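Local structure of extracellular ligand-binding receptor (Rhodopseudomonas palustris, 4F06) at residues D4-G9 and V73-G78; G22-M27 and D279-T284; P90-A95 and E111-I116. The protein probably serves as the solute-binding protein of an ABC transporter, binding p-hydroxybenzoic acid and related benzoate derivatives that come from the degradation of lignin. All coordinates share one frame; numbering follows the deposited sequence. Where two conformers were deposited one is given.

Interaction 1 (D4-G9 and V73-G78); sequences DTIKVG and VQYLAG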
# COMPACT_ATOMS: atom_id res chain seq x y z
N ASP A 4 17.11 27.27 7.89
CA ASP A 4 17.40 26.07 8.71
C ASP A 4 16.22 25.11 8.73
O ASP A 4 16.40 23.97 9.16
CB ASP A 4 17.71 26.42 10.16
CG ASP A 4 19.18 26.67 10.40
OD1 ASP A 4 19.98 25.71 10.32
OD2 ASP A 4 19.53 27.83 10.68
N THR A 5 15.02 25.57 8.38
CA THR A 5 13.89 24.61 8.27
C THR A 5 13.89 23.96 6.88
O THR A 5 13.97 24.63 5.87
CB THR A 5 12.50 25.23 8.57
OG1 THR A 5 12.49 25.71 9.90
CG2 THR A 5 11.41 24.20 8.46
N ILE A 6 13.81 22.63 6.86
CA ILE A 6 13.61 21.85 5.63
C ILE A 6 12.18 21.38 5.58
O ILE A 6 11.74 20.75 6.54
CB ILE A 6 14.59 20.65 5.56
CG1 ILE A 6 16.03 21.19 5.58
CG2 ILE A 6 14.32 19.79 4.34
CD1 ILE A 6 17.07 20.07 5.72
N LYS A 7 11.45 21.71 4.50
CA LYS A 7 10.08 21.28 4.41
C LYS A 7 9.94 20.07 3.49
O LYS A 7 10.64 19.95 2.49
CB LYS A 7 9.18 22.44 3.93
CG LYS A 7 9.10 23.56 4.97
CD LYS A 7 8.10 24.66 4.60
CE LYS A 7 8.06 25.72 5.70
NZ LYS A 7 7.07 26.79 5.35
N VAL A 8 9.02 19.19 3.89
CA VAL A 8 8.67 17.99 3.16
C VAL A 8 7.22 18.14 2.82
O VAL A 8 6.39 18.33 3.71
CB VAL A 8 8.90 16.71 4.02
CG1 VAL A 8 8.43 15.46 3.27
CG2 VAL A 8 10.35 16.60 4.42
N GLY A 9 6.87 18.00 1.53
CA GLY A 9 5.45 18.13 1.12
C GLY A 9 4.83 16.76 0.97
O GLY A 9 5.30 15.93 0.20
N VAL A 73 9.81 23.00 -0.81
CA VAL A 73 10.13 21.71 -0.22
C VAL A 73 11.35 21.08 -0.87
O VAL A 73 11.57 21.23 -2.08
CB VAL A 73 8.94 20.70 -0.29
CG1 VAL A 73 7.71 21.28 0.39
CG2 VAL A 73 8.58 20.24 -1.72
N GLN A 74 12.14 20.38 -0.04
CA GLN A 74 13.26 19.62 -0.57
C GLN A 74 12.86 18.21 -0.98
O GLN A 74 13.58 17.54 -1.75
CB GLN A 74 14.42 19.55 0.41
CG GLN A 74 15.18 20.85 0.54
CD GLN A 74 16.50 20.61 1.25
OE1 GLN A 74 17.05 19.53 1.18
NE2 GLN A 74 17.03 21.63 1.89
N TYR A 75 11.72 17.70 -0.45
CA TYR A 75 11.26 16.32 -0.68
C TYR A 75 9.75 16.35 -0.80
O TYR A 75 9.10 17.16 -0.13
CB TYR A 75 11.63 15.41 0.52
CG TYR A 75 13.13 15.35 0.73
CD1 TYR A 75 13.92 14.46 -0.02
CD2 TYR A 75 13.75 16.26 1.56
CE1 TYR A 75 15.31 14.50 0.08
CE2 TYR A 75 15.13 16.30 1.68
CZ TYR A 75 15.91 15.44 0.93
OH TYR A 75 17.30 15.46 0.95
N LEU A 76 9.24 15.45 -1.64
CA LEU A 76 7.79 15.19 -1.70
C LEU A 76 7.55 13.75 -1.20
O LEU A 76 8.46 12.90 -1.20
CB LEU A 76 7.28 15.30 -3.16
CG LEU A 76 7.19 16.73 -3.68
CD1 LEU A 76 7.13 16.75 -5.19
CD2 LEU A 76 5.95 17.40 -3.09
N ALA A 77 6.32 13.49 -0.78
CA ALA A 77 6.01 12.17 -0.24
C ALA A 77 4.52 11.93 -0.31
O ALA A 77 3.73 12.88 -0.41
CB ALA A 77 6.44 12.04 1.23
N GLY A 78 4.14 10.65 -0.26
CA GLY A 78 2.73 10.30 -0.11
C GLY A 78 2.23 9.59 -1.33
O GLY A 78 2.86 8.61 -1.80
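The CG2 branch of I6 lies across the Q74 side chain, 3.9 Å from Q74 CB and just as near Q74 CD, in the mostly parallel sheet of one lobe of this periplasmic binding protein. The strand of 4-9 runs beside strand 75-78. With strand 43-51 on its other flank, strand 5-12 takes a central place, and helix 57-69 carries the crossover from strand 43-51 to strand 75-78. With CG1 beside the backbone N (chi1 -60°) and CG2 anti to it, I6 turns CG2 also to the edge of the Y75 ring, while Q74 NE2 passes I6 CG1 and bonds to G304 O. On the same face V8 CG1 packs on Y75 CB at 4.2 Å, and helix 283-301 closes over I6, V8 and Y75. The backbone ladder starts with Q74 N to K7 O, 3.0 Å and nearly in line with the carbonyl, and the CA-H of V73 turns to the same oxygen. Y75 N, one residue on, is buried here without a partner. G9 N then gives a straighter bond to Y75 O (2.9 Å, 166° at the hydrogen). Beyond CB the K7 chain leaves the contact for a salt bridge with E71. On the face that V73 and L76 turn to helix 57-69, glycine suits position 9: a CB there would come 3.3 Å from L76 CD2 and nearly as close to V73 CG1. The carbonyl of G9 is held twice, by A77 N at 2.8 Å through a bent bond and by the CA-H of L76, with L76 CA 3.2 Å from G9 O.

Interaction 2 (G22-M27 and D279-T284); sequences GKNYKM and DEVTMT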
# COMPACT_ATOMS: atom_id res chain seq x y z
N GLY A 22 -5.01 9.10 4.21
CA GLY A 22 -4.11 10.26 4.32
C GLY A 22 -3.87 10.65 5.76
O GLY A 22 -2.73 11.02 6.14
N LYS A 23 -4.91 10.57 6.60
CA LYS A 23 -4.72 10.78 8.03
C LYS A 23 -3.63 9.82 8.55
O LYS A 23 -2.82 10.20 9.39
CB LYS A 23 -6.01 10.53 8.80
CG LYS A 23 -5.95 10.77 10.31
CD LYS A 23 -7.30 10.47 10.99
CE LYS A 23 -7.31 10.73 12.49
NZ LYS A 23 -8.70 10.51 12.98
N ASN A 24 -3.62 8.58 8.05
CA ASN A 24 -2.58 7.63 8.45
C ASN A 24 -1.17 8.03 8.04
O ASN A 24 -0.23 7.67 8.72
CB ASN A 24 -2.90 6.23 7.95
CG ASN A 24 -3.63 5.37 8.97
OD1 ASN A 24 -3.00 4.60 9.71
ND2 ASN A 24 -4.94 5.53 9.07
N TYR A 25 -1.01 8.77 6.93
CA TYR A 25 0.36 9.29 6.64
C TYR A 25 0.79 10.22 7.79
O TYR A 25 1.92 10.11 8.29
CB TYR A 25 0.39 10.14 5.36
CG TYR A 25 0.24 9.40 4.06
CD1 TYR A 25 0.53 8.04 3.91
CD2 TYR A 25 -0.18 10.13 2.92
CE1 TYR A 25 0.43 7.44 2.65
CE2 TYR A 25 -0.26 9.54 1.68
CZ TYR A 25 -0.01 8.19 1.56
OH TYR A 25 -0.08 7.56 0.32
N LYS A 26 -0.09 11.13 8.22
CA LYS A 26 0.20 12.03 9.33
C LYS A 26 0.43 11.25 10.62
O LYS A 26 1.36 11.58 11.39
CB LYS A 26 -0.98 12.99 9.52
CG LYS A 26 -0.68 14.07 10.55
CD LYS A 26 -1.83 15.07 10.62
CE LYS A 26 -1.81 16.03 9.44
NZ LYS A 26 -2.78 17.13 9.56
N MSE A 27 -0.39 10.21 10.87
CA MSE A 27 -0.17 9.37 12.07
C MSE A 27 1.20 8.71 12.07
O MSE A 27 1.90 8.67 13.08
CB MSE A 27 -1.26 8.30 12.15
CG MSE A 27 -2.61 8.88 12.45
SE MSE A 27 -4.08 7.69 12.05
CE MSE A 27 -3.51 6.15 12.71
N ASP A 279 -7.65 1.47 16.37
CA ASP A 279 -8.63 0.95 15.41
C ASP A 279 -8.73 1.83 14.18
O ASP A 279 -9.57 1.55 13.33
CB ASP A 279 -10.02 0.79 16.03
CG ASP A 279 -10.64 2.11 16.52
OD1 ASP A 279 -10.16 3.21 16.21
OD2 ASP A 279 -11.65 2.06 17.21
N GLU A 280 -7.86 2.85 14.07
CA GLU A 280 -7.80 3.65 12.84
C GLU A 280 -6.54 3.38 12.07
O GLU A 280 -6.35 3.93 11.00
CB GLU A 280 -7.91 5.13 13.17
CG GLU A 280 -9.25 5.49 13.81
CD GLU A 280 -9.63 6.97 13.73
OE1 GLU A 280 -8.74 7.84 13.55
OE2 GLU A 280 -10.84 7.26 13.87
N VAL A 281 -5.64 2.53 12.60
CA VAL A 281 -4.33 2.31 11.95
C VAL A 281 -4.45 1.42 10.71
O VAL A 281 -5.08 0.36 10.75
CB VAL A 281 -3.35 1.69 12.97
CG1 VAL A 281 -2.03 1.33 12.30
CG2 VAL A 281 -3.10 2.68 14.09
N THR A 282 -3.83 1.86 9.62
CA THR A 282 -3.85 1.19 8.30
C THR A 282 -2.38 1.05 7.80
O THR A 282 -1.44 1.67 8.36
CB THR A 282 -4.64 2.04 7.18
OG1 THR A 282 -3.89 3.25 6.91
CG2 THR A 282 -6.01 2.45 7.60
N MSE A 283 -2.23 0.34 6.68
CA MSE A 283 -0.90 0.15 6.09
C MSE A 283 -0.22 1.45 5.69
O MSE A 283 1.03 1.49 5.67
CB MSE A 283 -1.04 -0.77 4.85
CG MSE A 283 -1.58 -0.11 3.57
SE MSE A 283 -3.43 0.57 3.70
CE MSE A 283 -3.76 0.79 1.81
N THR A 284 -0.95 2.52 5.36
CA THR A 284 -0.26 3.76 4.94
C THR A 284 0.53 4.38 6.11
O THR A 284 1.48 5.11 5.86
CB THR A 284 -1.23 4.75 4.33
OG1 THR A 284 -2.33 4.99 5.22
CG2 THR A 284 -1.77 4.25 2.98
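E280 begins the contact with helix 19-36 by meeting K23 in a salt bridge, on the approach to the capped N terminus of helix 283-301, where the chain of this periplasmic binding protein turns toward its ligand pocket. K23, fully extended, brings NZ to E280 OE1 at 2.7 Å, on the syn side of the carboxylate. The backbone carbonyl of E280 takes a nearly straight bond from N24 ND2 (E280 O at 2.9 Å, 175° at the hydrogen), lying in the plane of the asparagine amide; ND2 also bonds to L20 O. At V281 the CG2 methyl touches M27 CE at 3.8 Å, an apolar patch joined by L271 of helix 262-273; M27 is a selenomethionine. T282 N donates to N24 OD1 at 2.9 Å, but from well above the amide plane, 48° out of it. The N24 amide thus clasps the loop through both its oxygen and its nitrogen; an alanine here would probably leave E280 O and T282 N without these mates and let the loop before the helix shift. T282 is the N-cap: its OG1, set between backbone N and carbonyl carbon (chi1 67°), accepts a weak bond from T284 N. M283, also a selenomethionine, points away from 22-27, packs on F21 and touches the bound p-hydroxybenzoic acid, so the N24 bonds grip the chain just before a pocket residue. T284 turns back: its OG1 sits 3.1 Å from N24 CB and bonds to F21 O, while its CB lies obliquely off the Y25 ring. T284 O completes the meeting with Y25, at the ring edge and in its plane, 3.6 Å from Y25 CD1.

Interaction 3 (P90-A95 and E111-I116); sequences PLLQEA and EKSPYI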
# COMPACT_ATOMS: atom_id res chain seq x y z
N PRO A 90 7.10 12.93 -13.50
CA PRO A 90 7.96 13.56 -14.54
C PRO A 90 8.49 14.94 -14.06
O PRO A 90 9.40 15.47 -14.70
CB PRO A 90 7.07 13.61 -15.83
CG PRO A 90 5.70 13.41 -15.33
CD PRO A 90 5.72 12.72 -14.01
N LEU A 91 7.99 15.55 -12.97
CA LEU A 91 8.39 16.89 -12.47
C LEU A 91 9.70 16.82 -11.72
O LEU A 91 10.39 17.82 -11.55
CB LEU A 91 7.29 17.52 -11.47
CG LEU A 91 5.86 17.58 -11.93
CD1 LEU A 91 5.06 18.09 -10.78
CD2 LEU A 91 5.79 18.54 -13.10
N LEU A 92 9.95 15.66 -11.13
CA LEU A 92 10.88 15.59 -9.99
C LEU A 92 12.32 15.87 -10.36
O LEU A 92 13.02 16.57 -9.61
CB LEU A 92 10.82 14.20 -9.34
CG LEU A 92 9.43 13.76 -8.85
CD1 LEU A 92 9.48 12.30 -8.45
CD2 LEU A 92 8.94 14.68 -7.71
N GLN A 93 12.77 15.35 -11.50
CA GLN A 93 14.18 15.46 -11.78
C GLN A 93 14.55 16.92 -12.11
O GLN A 93 15.53 17.48 -11.57
CB GLN A 93 14.58 14.52 -12.90
CG GLN A 93 16.07 14.53 -13.21
CD GLN A 93 16.43 13.52 -14.26
OE1 GLN A 93 15.59 12.99 -14.99
NE2 GLN A 93 17.74 13.24 -14.36
N GLU A 94 13.75 17.59 -12.95
CA GLU A 94 14.00 19.00 -13.24
C GLU A 94 13.90 19.86 -11.98
O GLU A 94 14.66 20.83 -11.83
CB GLU A 94 13.06 19.50 -14.36
CG GLU A 94 13.28 20.94 -14.78
CD GLU A 94 14.62 21.16 -15.46
OE1 GLU A 94 15.31 20.18 -15.86
OE2 GLU A 94 14.97 22.35 -15.65
N ALA A 95 12.96 19.52 -11.09
CA ALA A 95 12.83 20.29 -9.84
C ALA A 95 13.90 19.96 -8.81
O ALA A 95 14.07 20.68 -7.84
CB ALA A 95 11.45 20.04 -9.21
N GLU A 111 9.94 3.50 -12.34
CA GLU A 111 10.67 3.69 -13.59
C GLU A 111 10.46 5.08 -14.18
O GLU A 111 11.11 5.42 -15.17
CB GLU A 111 10.24 2.63 -14.65
CG GLU A 111 10.56 1.20 -14.20
CD GLU A 111 10.02 0.23 -15.23
OE1 GLU A 111 8.75 0.18 -15.44
OE2 GLU A 111 10.82 -0.49 -15.83
N LYS A 112 9.57 5.88 -13.60
CA LYS A 112 9.22 7.17 -14.22
C LYS A 112 10.11 8.34 -13.75
O LYS A 112 9.98 9.45 -14.26
CB LYS A 112 7.75 7.54 -13.90
CG LYS A 112 6.76 6.47 -14.34
CD LYS A 112 6.82 6.17 -15.82
CE LYS A 112 5.76 5.13 -16.16
NZ LYS A 112 5.74 4.82 -17.60
N SER A 113 11.01 8.08 -12.80
CA SER A 113 11.95 9.11 -12.39
C SER A 113 13.08 8.44 -11.67
O SER A 113 12.82 7.54 -10.88
CB SER A 113 11.31 10.08 -11.39
OG SER A 113 12.24 11.04 -10.93
N PRO A 114 14.32 8.93 -11.79
CA PRO A 114 15.42 8.40 -10.98
C PRO A 114 15.29 8.77 -9.50
O PRO A 114 15.95 8.17 -8.66
CB PRO A 114 16.68 9.08 -11.56
CG PRO A 114 16.15 10.36 -12.15
CD PRO A 114 14.79 9.96 -12.74
N TYR A 115 14.40 9.72 -9.18
CA TYR A 115 14.35 10.27 -7.82
C TYR A 115 13.14 9.80 -7.03
O TYR A 115 12.77 10.43 -6.06
CB TYR A 115 14.40 11.81 -7.86
CG TYR A 115 15.64 12.42 -8.45
CD1 TYR A 115 16.88 11.76 -8.51
CD2 TYR A 115 15.59 13.73 -8.94
CE1 TYR A 115 18.01 12.36 -9.06
CE2 TYR A 115 16.71 14.35 -9.42
CZ TYR A 115 17.91 13.67 -9.51
OH TYR A 115 19.03 14.32 -9.99
N ILE A 116 12.55 8.68 -7.42
CA ILE A 116 11.48 8.09 -6.65
C ILE A 116 12.02 6.90 -5.83
O ILE A 116 12.82 6.07 -6.33
CB ILE A 116 10.37 7.54 -7.60
CG1 ILE A 116 9.64 8.70 -8.22
CG2 ILE A 116 9.40 6.64 -6.82
CD1 ILE A 116 8.73 8.31 -9.36
O HOH W 1 11.55 13.05 -12.71
O HOH W 2 19.45 15.22 -12.83
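The short helix 92-95 rests on the turn that leads into strand 116-118, with L92 and Q93 laid over S113, P114, Y115 and I116. No direct hydrogen bond joins the two segments; apolar contact and two waters do the work. L92 points into the turn, where its side chain crosses that of I116 at about a right angle, L92 CD1 lying 3.6 Å from I116 CG1, beside M99 of strand 99-101. L92 CB and CD1 also both touch S113 OG, while L92 O lies at the edge of the Y115 ring and in its plane. Q93 reaches out across P114 and Y115, extended, CG opposite the backbone N (chi1 -177°), and this carries its CG to 3.8 Å from Y115 CE2 and its amide carbon CD equally near P114 CG. The amide stands 71° from the plane of the Y115 ring, and P114 CG sits over one ring face toward the rim. Water 1 accepts from Q93 N at 2.9 Å and bonds to S113 OG. Water 2 accepts from Q93 NE2 and donates to Y115 OH at 3.0 Å, a hydroxyl that also bonds to D309, while P308 and I312 of helix 308-315 pack on the ring. S113 OG thus serves both the water and its own turn: Y115 N donates to it at 3.1 Å in a bond of 166°. This is an ST turn overlapping a type I beta turn from S113 to I116, here bringing the chain into an edge strand, 116-118, of the alpha/beta lobe.

From the N terminus, strand 5-12 opens interaction 1 and helix 19-36 opens interaction 2. Strand 75-78 then closes interaction 1 over a loop of 63 residues that includes strand 43-51 and helix 57-69. Interaction 3 follows as a short closure, 90-95 back to 111-116. Only at 279-284 does interaction 2 close, after 251 residues, tying helix 19-36 to the start of helix 283-301; it crosses interaction 1 and encloses interaction 3. Interactions 1 and 3 stand in series, joining neighbouring strands of one sheet and a helix to the turn before one of its edge strands. They touch where L76 CD1 meets L92 CD2 at 3.7 Å; interactions 1 and 2 meet where Y25 OH packs on G78.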